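Glycosyl hydrolases family 31 family protein (PDB 6DRU) catalyses the release of alpha-xylose from the non-reducing end of xyloglucan oligosaccharides, as a fungal alpha-xylosidase of glycoside hydrolase family 31. Local coordinates at residues A[221-224]-A[229-232]; A[178-183]-A[233-238]; A[504-509]-A[614-619]. All blocks are in the same frame, centred on the assembly; numbering follows the deposited sequence.

Interaction 1 of 3, residues A[221-224]-A[229-232]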
loop_
_atom_site.group_PDB
_atom_site.type_symbol
_atom_site.label_atom_id
_atom_site.label_comp_id
_atom_site.label_asym_id
_atom_site.label_seq_id
_atom_site.Cartn_x
_atom_site.Cartn_y
_atom_site.Cartn_z
ATOM N N VAL A 221 24.179 -6.231 -25.361
ATOM C CA VAL A 221 25.003 -6.151 -26.560
ATOM C C VAL A 221 26.301 -6.903 -26.304
ATOM O O VAL A 221 26.890 -6.793 -25.223
ATOM C CB VAL A 221 25.275 -4.686 -26.965
ATOM C CG1 VAL A 221 25.884 -3.909 -25.807
ATOM C CG2 VAL A 221 26.174 -4.630 -28.189
ATOM N N ALA A 222 26.739 -7.677 -27.294
ATOM C CA ALA A 222 27.924 -8.515 -27.179
ATOM C C ALA A 222 29.090 -7.945 -27.978
ATOM O O ALA A 222 28.903 -7.270 -28.994
ATOM C CB ALA A 222 27.633 -9.940 -27.658
ATOM N N ALA A 223 30.302 -8.233 -27.505
ATOM C CA ALA A 223 31.521 -7.876 -28.217
ATOM C C ALA A 223 32.580 -8.929 -27.929
ATOM O O ALA A 223 32.526 -9.630 -26.915
ATOM C CB ALA A 223 32.026 -6.484 -27.823
ATOM N N GLN A 224 33.550 -9.031 -28.833
ATOM C CA GLN A 224 34.619 -10.005 -28.657
ATOM C C GLN A 224 35.449 -9.655 -27.422
ATOM O O GLN A 224 35.642 -8.474 -27.121
ATOM C CB GLN A 224 35.509 -10.059 -29.897
ATOM C CG GLN A 224 34.785 -10.515 -31.155
ATOM C CD GLN A 224 34.218 -11.915 -31.022
ATOM O OE1 GLN A 224 34.775 -12.758 -30.319
ATOM N NE2 GLN A 224 33.103 -12.168 -31.698
ATOM N N ASP A 229 36.498 -1.127 -26.435
ATOM C CA ASP A 229 36.205 0.050 -27.244
ATOM C C ASP A 229 34.960 -0.162 -28.094
ATOM O O ASP A 229 34.224 0.793 -28.367
ATOM C CB ASP A 229 37.406 0.397 -28.122
ATOM C CG ASP A 229 38.580 0.922 -27.320
ATOM O OD1 ASP A 229 38.342 1.621 -26.311
ATOM O OD2 ASP A 229 39.738 0.636 -27.693
ATOM N N THR A 230 34.708 -1.403 -28.515
ATOM C CA THR A 230 33.495 -1.692 -29.270
ATOM C C THR A 230 32.268 -1.651 -28.369
ATOM O O THR A 230 31.216 -1.138 -28.769
ATOM C CB THR A 230 33.610 -3.050 -29.958
ATOM O OG1 THR A 230 34.713 -3.028 -30.872
ATOM C CG2 THR A 230 32.337 -3.371 -30.725
ATOM N N LEU A 231 32.381 -2.188 -27.151
ATOM C CA LEU A 231 31.277 -2.113 -26.198
ATOM C C LEU A 231 30.846 -0.669 -25.972
ATOM O O LEU A 231 29.650 -0.354 -25.999
ATOM C CB LEU A 231 31.675 -2.771 -24.877
ATOM C CG LEU A 231 31.666 -4.298 -24.835
ATOM C CD1 LEU A 231 32.141 -4.795 -23.481
ATOM C CD2 LEU A 231 30.273 -4.826 -25.137
ATOM N N GLN A 232 31.810 0.230 -25.760
ATOM C CA GLN A 232 31.479 1.642 -25.600
ATOM C C GLN A 232 30.944 2.243 -26.893
ATOM O O GLN A 232 30.140 3.180 -26.851
ATOM C CB GLN A 232 32.702 2.421 -25.115
ATOM C CG GLN A 232 33.094 2.115 -23.681
ATOM C CD GLN A 232 32.008 2.489 -22.691
ATOM O OE1 GLN A 232 31.407 3.559 -22.787
ATOM N NE2 GLN A 232 31.749 1.605 -21.735
#
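Ala-223 and Leu-231 form the centre of a small, buried, apolar contact where the chain runs off the end of strand 216-222, turns, and returns as helix 228-239 against the sheet it has just left. The backbones come closest at this pair, with the CA atoms of Ala-223 and Leu-231 6.1 Å apart. The Leu-231 side chain leans toward the strand end: CG stands anti to the carbonyl carbon (chi1 -77°), and the methyl CD2 comes within 3.6 Å of Ala-223 CB. The same methyl lies alongside the strand backbone, 3.9 Å from Val-221 O. One residue earlier in the helix, Thr-230 offers its methyl rather than its hydroxyl, CG2 lying 4.3 Å from Ala-223 CB; its OG1 is engaged by Asp-227 in the connecting turn. Val-221 and Ala-223, two residues apart, both direct CB at the helix, whereas Ala-222 between them points to the other face, against Asn-80. The strand backbone is meanwhile paired with its neighbours, Val-221 with Ala-188 and Ala-223 with Gly-186. Joining the two segments, then, is methyl packing, in part on strand backbone, with 167 Å² buried in all. The contact is apolar and non-directional, while Thr-230 OG1 is held by Asp-227 and the strand's backbone by its sheet neighbours.

Interaction 2 of 3, residues A[178-183]-A[233-238]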
loop_
_atom_site.group_PDB
_atom_site.type_symbol
_atom_site.label_atom_id
_atom_site.label_comp_id
_atom_site.label_asym_id
_atom_site.label_seq_id
_atom_site.Cartn_x
_atom_site.Cartn_y
_atom_site.Cartn_z
ATOM N N THR A 178 23.784 4.300 -11.999
ATOM C CA THR A 178 23.255 4.193 -13.352
ATOM C C THR A 178 23.432 2.765 -13.853
ATOM O O THR A 178 24.567 2.290 -13.977
ATOM C CB THR A 178 23.954 5.183 -14.286
ATOM O OG1 THR A 178 23.796 6.515 -13.781
ATOM C CG2 THR A 178 23.363 5.107 -15.686
ATOM N N PRO A 179 22.348 2.054 -14.160
ATOM C CA PRO A 179 22.454 0.630 -14.526
ATOM C C PRO A 179 22.932 0.421 -15.963
ATOM O O PRO A 179 22.218 -0.103 -16.821
ATOM C CB PRO A 179 21.022 0.130 -14.298
ATOM C CG PRO A 179 20.175 1.312 -14.621
ATOM C CD PRO A 179 20.952 2.525 -14.168
ATOM N N VAL A 180 24.167 0.838 -16.227
ATOM C CA VAL A 180 24.856 0.574 -17.486
ATOM C C VAL A 180 26.233 0.039 -17.122
ATOM O O VAL A 180 27.047 0.765 -16.538
ATOM C CB VAL A 180 24.973 1.828 -18.366
ATOM C CG1 VAL A 180 25.857 1.549 -19.572
ATOM C CG2 VAL A 180 23.598 2.300 -18.807
ATOM N N PHE A 181 26.498 -1.224 -17.452
ATOM C CA PHE A 181 27.757 -1.838 -17.064
ATOM C C PHE A 181 28.303 -2.701 -18.190
ATOM O O PHE A 181 27.556 -3.188 -19.043
ATOM C CB PHE A 181 27.607 -2.680 -15.785
ATOM C CG PHE A 181 26.859 -3.974 -15.978
ATOM C CD1 PHE A 181 27.539 -5.151 -16.261
ATOM C CD2 PHE A 181 25.483 -4.021 -15.842
ATOM C CE1 PHE A 181 26.856 -6.343 -16.427
ATOM C CE2 PHE A 181 24.797 -5.211 -16.001
ATOM C CZ PHE A 181 25.485 -6.374 -16.297
ATOM N N MET A 182 29.622 -2.877 -18.181
ATOM C CA MET A 182 30.315 -3.814 -19.054
ATOM C C MET A 182 30.825 -4.986 -18.229
ATOM O O MET A 182 31.232 -4.817 -17.075
ATOM C CB MET A 182 31.496 -3.152 -19.770
ATOM C CG MET A 182 31.139 -1.983 -20.663
ATOM S SD MET A 182 32.599 -1.347 -21.512
ATOM C CE MET A 182 33.700 -1.051 -20.129
ATOM N N SER A 183 30.799 -6.172 -18.823
ATOM C CA SER A 183 31.364 -7.367 -18.220
ATOM C C SER A 183 32.585 -7.811 -19.015
ATOM O O SER A 183 32.650 -7.631 -20.234
ATOM C CB SER A 183 30.336 -8.498 -18.160
ATOM O OG SER A 183 30.915 -9.688 -17.658
ATOM N N GLN A 233 31.378 1.726 -28.045
ATOM C CA GLN A 233 30.810 2.179 -29.309
ATOM C C GLN A 233 29.338 1.800 -29.413
ATOM O O GLN A 233 28.526 2.570 -29.939
ATOM C CB GLN A 233 31.593 1.591 -30.482
ATOM C CG GLN A 233 31.544 2.427 -31.753
ATOM C CD GLN A 233 32.042 1.665 -32.966
ATOM O OE1 GLN A 233 33.039 0.948 -32.896
ATOM N NE2 GLN A 233 31.350 1.822 -34.087
ATOM N N ARG A 234 28.978 0.616 -28.909
ATOM C CA ARG A 234 27.590 0.169 -28.949
ATOM C C ARG A 234 26.738 0.879 -27.903
ATOM O O ARG A 234 25.585 1.231 -28.178
ATOM C CB ARG A 234 27.527 -1.343 -28.748
ATOM C CG ARG A 234 28.372 -2.140 -29.728
ATOM C CD ARG A 234 27.697 -2.265 -31.082
ATOM N NE ARG A 234 28.470 -3.094 -32.002
ATOM C CZ ARG A 234 29.303 -2.615 -32.921
ATOM N NH1 ARG A 234 29.475 -1.306 -33.046
ATOM N NH2 ARG A 234 29.964 -3.444 -33.716
ATOM N N ILE A 235 27.284 1.090 -26.703
ATOM C CA ILE A 235 26.534 1.765 -25.647
ATOM C C ILE A 235 26.191 3.187 -26.070
ATOM O O ILE A 235 25.056 3.649 -25.901
ATOM C CB ILE A 235 27.326 1.744 -24.327
ATOM C CG1 ILE A 235 27.457 0.315 -23.796
ATOM C CG2 ILE A 235 26.665 2.638 -23.288
ATOM C CD1 ILE A 235 28.429 0.181 -22.641
ATOM N N SER A 236 27.170 3.901 -26.631
ATOM C CA SER A 236 26.932 5.272 -27.071
ATOM C C SER A 236 25.956 5.325 -28.238
ATOM O O SER A 236 25.172 6.274 -28.345
ATOM C CB SER A 236 28.254 5.938 -27.450
ATOM O OG SER A 236 28.926 5.205 -28.461
ATOM N N ALA A 237 25.986 4.325 -29.122
ATOM C CA ALA A 237 25.003 4.264 -30.197
ATOM C C ALA A 237 23.601 3.990 -29.674
ATOM O O ALA A 237 22.622 4.329 -30.346
ATOM C CB ALA A 237 25.395 3.197 -31.216
ATOM N N LEU A 238 23.483 3.386 -28.493
ATOM C CA LEU A 238 22.180 3.115 -27.905
ATOM C C LEU A 238 21.661 4.284 -27.082
ATOM O O LEU A 238 20.472 4.607 -27.153
ATOM C CB LEU A 238 22.250 1.865 -27.023
ATOM C CG LEU A 238 22.277 0.519 -27.744
ATOM C CD1 LEU A 238 22.764 -0.570 -26.806
ATOM C CD2 LEU A 238 20.904 0.182 -28.296
#
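Ile-235 faces the strand with two diverging branches, one for Val-180 and one for Met-182. Its CG2, anti to the backbone N, approaches Val-180, and the two methyls Val-180 CG1 and Ile-235 CG2 stand 4.0 Å apart. The two side chains point in opposing directions and touch through these end methyls. The other branch is nearly straight (chi2 170°) and carries CD1 toward the strand's far end, where it lies 4.0 Å from Met-182 CG. Here the long axes of the two chains run at a slant, so that the isoleucine methyl touches the near part of the methionine. Beyond that point Met-182 bends at its thioether (chi3 -54°) and takes CE away from Ile-235, toward Ala-507 of helix 492-508. The backbones remain well separated, the CA atoms of Val-180 and Ile-235 being 8.4 Å apart, and side chains fill the distance between them. On the strand, Phe-181 turns the opposite way and meets Phe-201 edge-to-face, whereas Val-180 also packs on Ile-190 of the next strand. On the helix, Arg-234 lies off the contact and forms a salt bridge with Asp-27. Near the start of the strand segment an inverse gamma turn centred on Pro-179 closes with a bond of 2.7 Å from Val-180 N to Thr-178 O. The arrangement is that of a helix lying on one face of a beta sheet whose other face packs on a second sheet, consistent with the N-terminal beta-sandwich domain of family 31 glycosidases.

Interaction 3 of 3, residues A[504-509]-A[614-619]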
loop_
_atom_site.group_PDB
_atom_site.type_symbol
_atom_site.label_atom_id
_atom_site.label_comp_id
_atom_site.label_asym_id
_atom_site.label_seq_id
_atom_site.Cartn_x
_atom_site.Cartn_y
_atom_site.Cartn_z
ATOM N N SER A 504 34.920 4.545 -13.419
ATOM C CA SER A 504 33.612 3.904 -13.492
ATOM C C SER A 504 32.656 4.704 -14.368
ATOM O O SER A 504 31.843 4.126 -15.099
ATOM C CB SER A 504 33.032 3.731 -12.087
ATOM O OG SER A 504 33.834 2.863 -11.304
ATOM N N ALA A 505 32.739 6.036 -14.306
ATOM C CA ALA A 505 31.905 6.872 -15.163
ATOM C C ALA A 505 32.224 6.647 -16.635
ATOM O O ALA A 505 31.328 6.696 -17.486
ATOM C CB ALA A 505 32.085 8.344 -14.791
ATOM N N ALA A 506 33.496 6.405 -16.954
ATOM C CA ALA A 506 33.871 6.153 -18.342
ATOM C C ALA A 506 33.223 4.875 -18.861
ATOM O O ALA A 506 32.774 4.822 -20.012
ATOM C CB ALA A 506 35.392 6.082 -18.472
ATOM N N ALA A 507 33.164 3.835 -18.026
ATOM C CA ALA A 507 32.521 2.591 -18.433
ATOM C C ALA A 507 31.008 2.726 -18.528
ATOM O O ALA A 507 30.367 1.914 -19.206
ATOM C CB ALA A 507 32.885 1.466 -17.465
ATOM N N THR A 508 30.424 3.726 -17.867
ATOM C CA THR A 508 28.997 3.993 -17.984
ATOM C C THR A 508 28.657 4.777 -19.246
ATOM O O THR A 508 27.485 4.819 -19.640
ATOM C CB THR A 508 28.503 4.748 -16.743
ATOM O OG1 THR A 508 29.081 4.165 -15.568
ATOM C CG2 THR A 508 26.984 4.683 -16.626
ATOM N N GLY A 509 29.652 5.378 -19.896
ATOM C CA GLY A 509 29.441 6.163 -21.095
ATOM C C GLY A 509 29.652 7.650 -20.924
ATOM O O GLY A 509 29.436 8.400 -21.883
ATOM N N MET A 614 39.269 9.406 -20.491
ATOM C CA MET A 614 40.120 8.803 -19.475
ATOM C C MET A 614 39.773 7.324 -19.374
ATOM O O MET A 614 38.604 6.957 -19.222
ATOM C CB MET A 614 39.993 9.513 -18.122
ATOM C CG MET A 614 38.612 9.589 -17.511
ATOM S SD MET A 614 38.663 10.561 -15.985
ATOM C CE MET A 614 39.676 9.521 -14.936
ATOM N N ARG A 615 40.796 6.480 -19.474
ATOM C CA ARG A 615 40.623 5.079 -19.835
ATOM C C ARG A 615 41.191 4.164 -18.761
ATOM O O ARG A 615 42.405 4.209 -18.495
ATOM C CB ARG A 615 41.302 4.805 -21.181
ATOM C CG ARG A 615 40.803 5.698 -22.307
ATOM C CD ARG A 615 41.641 5.558 -23.568
ATOM N NE ARG A 615 41.581 4.213 -24.132
ATOM C CZ ARG A 615 40.565 3.745 -24.848
ATOM N NH1 ARG A 615 39.511 4.513 -25.089
ATOM N NH2 ARG A 615 40.601 2.507 -25.321
ATOM N N PRO A 616 40.374 3.328 -18.125
ATOM C CA PRO A 616 40.924 2.294 -17.244
ATOM C C PRO A 616 41.811 1.339 -18.029
ATOM O O PRO A 616 41.636 1.139 -19.233
ATOM C CB PRO A 616 39.678 1.591 -16.695
ATOM C CG PRO A 616 38.581 1.943 -17.652
ATOM C CD PRO A 616 38.903 3.314 -18.144
ATOM N N LEU A 617 42.773 0.740 -17.323
ATOM C CA LEU A 617 43.843 0.002 -17.987
ATOM C C LEU A 617 43.351 -1.242 -18.719
ATOM O O LEU A 617 44.040 -1.714 -19.628
ATOM C CB LEU A 617 44.920 -0.392 -16.974
ATOM C CG LEU A 617 45.679 0.771 -16.332
ATOM C CD1 LEU A 617 46.779 0.260 -15.415
ATOM C CD2 LEU A 617 46.248 1.696 -17.398
ATOM N N TYR A 618 42.186 -1.783 -18.357
ATOM C CA TYR A 618 41.710 -2.981 -19.037
ATOM C C TYR A 618 41.269 -2.701 -20.468
ATOM O O TYR A 618 41.215 -3.630 -21.280
ATOM C CB TYR A 618 40.563 -3.631 -18.252
ATOM C CG TYR A 618 39.350 -2.750 -18.026
ATOM C CD1 TYR A 618 38.430 -2.519 -19.042
ATOM C CD2 TYR A 618 39.110 -2.173 -16.786
ATOM C CE1 TYR A 618 37.320 -1.725 -18.837
ATOM C CE2 TYR A 618 37.999 -1.378 -16.570
ATOM C CZ TYR A 618 37.109 -1.157 -17.601
ATOM O OH TYR A 618 36.002 -0.365 -17.397
ATOM N N MET A 619 40.964 -1.446 -20.800
ATOM C CA MET A 619 40.466 -1.150 -22.137
ATOM C C MET A 619 41.572 -1.193 -23.183
ATOM O O MET A 619 41.293 -1.428 -24.364
ATOM C CB MET A 619 39.780 0.214 -22.153
ATOM C CG MET A 619 38.419 0.215 -21.488
ATOM S SD MET A 619 37.380 1.561 -22.075
ATOM C CE MET A 619 38.426 2.935 -21.665
#
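Met-614 meets Ala-506 through its backbone: the carbonyl oxygen Met-614 O lies 3.4 Å from Ala-506 CB, at the nearest pair of CA atoms, 6.9 Å apart. Its side chain runs back beside the helix and packs against Trp-513, Pro-552 and Tyr-643. Arg-615 starts out away from helix 492-508; its guanidinium forms salt bridges with Asp-229 and Asp-620. Pro-616 turns back toward the helix and sets the edge of its ring near the same alanine, with Pro-616 CD 4.5 Å from Ala-506 CB. Tyr-618 completes the contact from further along. Its CG sits between the backbone N and the carbonyl carbon (chi1 59°), which directs the ring across to the helix until OH lies 3.6 Å from Ala-507 CB. The ring is steadied elsewhere, stacked on Tyr-150 and edge-to-face with Tyr-228. Met-619 lays its CE on one face of the Arg-615 guanidinium, 3.9 Å from the plane. On the opposing side, the helix presents Ala-506 and Ala-507 and then ends. Thr-508 OG1 donates to Ser-504 O at 2.8 Å, bonding back into the last turn from a position tilted 33° out of the carbonyl plane. Gly-509 follows with positive phi (110°) in a Schellman motif that lets the chain leave the helix. Two alanine methyls thus pack against a carbonyl oxygen, a proline ring and a phenol oxygen, burying 141 Å² over both sides. The contact between the barrel's helix and the C-terminal domain is therefore one of van der Waals fit, while the ionic and ring-ring interactions of Arg-615 and Tyr-618 are made with residues outside the two segments.

How the interactions relate
Interactions 1 and 2 share helix 228-239 and the eight-stranded sheet, their centres about 9 Å apart: the first turns of the helix meet the end of strand 216-222, the later ones strand 176-183. Along the chain the 221-224/229-232 pair falls between the two segments of interaction 2, and interaction 3 opens only much later. Its centre lies about 11 Å from that of interaction 2 and 13 Å from that of interaction 1. Met-182 touches both Leu-231 and Tyr-618, Asp-229 forms a salt bridge with Arg-615, and Gln-232 NE2 probably hydrogen-bonds to Ala-507 O. The three buried contacts are thus neighbours at a junction where the N-terminal sheet, the barrel and the C-terminal domain meet.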